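Local coordinates for hypothetical protein (Burkholderia xenovorans, PDB 2O8Q) that is of unknown function but adopts a cupin-like fold and binds a nickel ion, consistent with a metal-dependent role, at residues 70-75 / 86-90. Sequence-based numbering, arbitrary orientation.
Sequences VLRGWV and MLEAG
V75 and L87 form an antiparallel hydrogen-bonded pair, V75 N to L87 O at 2.9 Å and L87 N to V75 O at 2.8 Å, and beyond it the two segments meet again where G90 N donates to V70 O over 2.8 Å in a nearly straight bond (174°). Between these points, a water donates to G73 O and accepts from A89 N, bridging the two backbones. W74 CG sits between its own backbone N and carbonyl carbon (chi1 61°), and the indole meets the selenomethionine M86 obliquely, with SE 3.4 Å from W74 CE3. M86 bends at both chi2 and chi3, which brings SE and CE to the six-membered ring in a Met-aromatic contact. On the face away from W74, V75 and L87 lie side by side; from strand 66-72, V70 CG2 packs 3.8 Å from L87 CB. V70 CB also rests 3.4 Å from E88 O. The contact closes the base of hairpin 74-79/83-88 in the cupin fold, where the chain leaves strand 66-72 and, through G73, enters strand 74-79 of another sheet; L110 packs against V70 and V75, strand 101-106 flanks strand 74-79, and R29 of the second subunit donates to G90 O.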
loop_
_atom_site.group_PDB
_atom_site.type_symbol
_atom_site.label_atom_id
_atom_site.label_comp_id
_atom_site.label_asym_id
_atom_site.label_seq_id
_atom_site.Cartn_x
_atom_site.Cartn_y
_atom_site.Cartn_z
ATOM N N VAL A 70 8.950 18.183 -6.234
ATOM C CA VAL A 70 10.121 19.058 -6.287
ATOM C C VAL A 70 9.982 20.231 -5.329
ATOM O O VAL A 70 9.019 20.999 -5.372
ATOM C CB VAL A 70 10.407 19.549 -7.714
ATOM C CG1 VAL A 70 11.661 20.448 -7.695
ATOM C CG2 VAL A 70 10.585 18.355 -8.644
ATOM N N LEU A 71 10.991 20.371 -4.449
ATOM C CA LEU A 71 10.981 21.410 -3.401
ATOM C C LEU A 71 11.768 22.660 -3.823
ATOM O O LEU A 71 11.501 23.767 -3.356
ATOM C CB LEU A 71 11.565 20.815 -2.112
ATOM C CG LEU A 71 10.810 19.608 -1.542
ATOM C CD1 LEU A 71 11.636 18.941 -0.431
ATOM C CD2 LEU A 71 9.411 20.024 -1.063
ATOM N N ARG A 72 12.801 22.463 -4.655
ATOM C CA ARG A 72 13.727 23.540 -5.069
ATOM C C ARG A 72 14.418 23.090 -6.339
ATOM O O ARG A 72 14.656 21.919 -6.546
ATOM C CB ARG A 72 14.773 23.780 -3.983
ATOM C CG ARG A 72 15.654 25.008 -4.208
ATOM C CD ARG A 72 16.733 25.167 -3.086
ATOM N NE ARG A 72 17.596 23.974 -2.999
ATOM C CZ ARG A 72 18.899 23.978 -2.703
ATOM N NH1 ARG A 72 19.537 25.132 -2.465
ATOM N NH2 ARG A 72 19.579 22.823 -2.661
ATOM N N GLY A 73 14.688 24.052 -7.215
ATOM C CA GLY A 73 15.434 23.765 -8.419
ATOM C C GLY A 73 14.560 23.145 -9.464
ATOM O O GLY A 73 13.336 23.360 -9.501
ATOM N N TRP A 74 15.194 22.397 -10.368
ATOM C CA TRP A 74 14.454 21.744 -11.428
ATOM C C TRP A 74 15.128 20.447 -11.817
ATOM O O TRP A 74 16.287 20.231 -11.549
ATOM C CB TRP A 74 14.323 22.690 -12.639
ATOM C CG TRP A 74 15.620 23.129 -13.281
ATOM C CD1 TRP A 74 16.229 24.350 -13.137
ATOM C CD2 TRP A 74 16.487 22.361 -14.162
ATOM N NE1 TRP A 74 17.405 24.389 -13.850
ATOM C CE2 TRP A 74 17.585 23.195 -14.489
ATOM C CE3 TRP A 74 16.438 21.067 -14.716
ATOM C CZ2 TRP A 74 18.622 22.759 -15.295
ATOM C CZ3 TRP A 74 17.477 20.648 -15.521
ATOM C CH2 TRP A 74 18.534 21.490 -15.804
ATOM N N VAL A 75 14.347 19.542 -12.386
ATOM C CA VAL A 75 14.876 18.253 -12.821
ATOM C C VAL A 75 14.060 17.822 -14.039
ATOM O O VAL A 75 12.848 18.055 -14.101
ATOM C CB VAL A 75 14.762 17.194 -11.708
ATOM C CG1 VAL A 75 13.311 17.050 -11.187
ATOM C CG2 VAL A 75 15.334 15.855 -12.143
HETATM N N MSE A 86 9.947 18.321 -17.761
HETATM C CA MSE A 86 10.719 19.236 -16.948
HETATM C C MSE A 86 9.915 19.698 -15.705
HETATM O O MSE A 86 8.829 20.244 -15.847
HETATM C CB MSE A 86 11.115 20.433 -17.783
HETATM C CG MSE A 86 11.642 21.584 -16.987
HETATM SE SE MSE A 86 13.469 21.222 -16.460
HETATM C CE MSE A 86 14.410 21.256 -18.173
ATOM N N LEU A 87 10.428 19.456 -14.502
ATOM C CA LEU A 87 9.736 19.823 -13.298
ATOM C C LEU A 87 10.494 20.913 -12.551
ATOM O O LEU A 87 11.701 20.796 -12.359
ATOM C CB LEU A 87 9.635 18.618 -12.337
ATOM C CG LEU A 87 8.831 17.409 -12.728
ATOM C CD1 LEU A 87 8.889 16.346 -11.542
ATOM C CD2 LEU A 87 7.410 17.841 -13.035
ATOM N N GLU A 88 9.774 21.920 -12.065
ATOM C CA GLU A 88 10.353 22.960 -11.226
ATOM C C GLU A 88 9.727 22.833 -9.843
ATOM O O GLU A 88 8.883 21.943 -9.633
ATOM C CB GLU A 88 10.012 24.348 -11.779
ATOM C CG GLU A 88 10.467 24.625 -13.181
ATOM C CD GLU A 88 10.048 26.030 -13.597
ATOM O OE1 GLU A 88 10.808 26.957 -13.290
ATOM O OE2 GLU A 88 8.967 26.186 -14.198
ATOM N N ALA A 89 10.067 23.743 -8.926
ATOM C CA ALA A 89 9.473 23.673 -7.569
ATOM C C ALA A 89 7.944 23.607 -7.679
ATOM O O ALA A 89 7.340 24.393 -8.454
ATOM C CB ALA A 89 9.909 24.844 -6.688
ATOM N N GLY A 90 7.336 22.707 -6.895
ATOM C CA GLY A 90 5.889 22.555 -6.878
ATOM C C GLY A 90 5.427 21.500 -7.849
ATOM O O GLY A 90 4.276 21.141 -7.820
HETATM O O HOH W 1 12.260 25.708 -9.210
#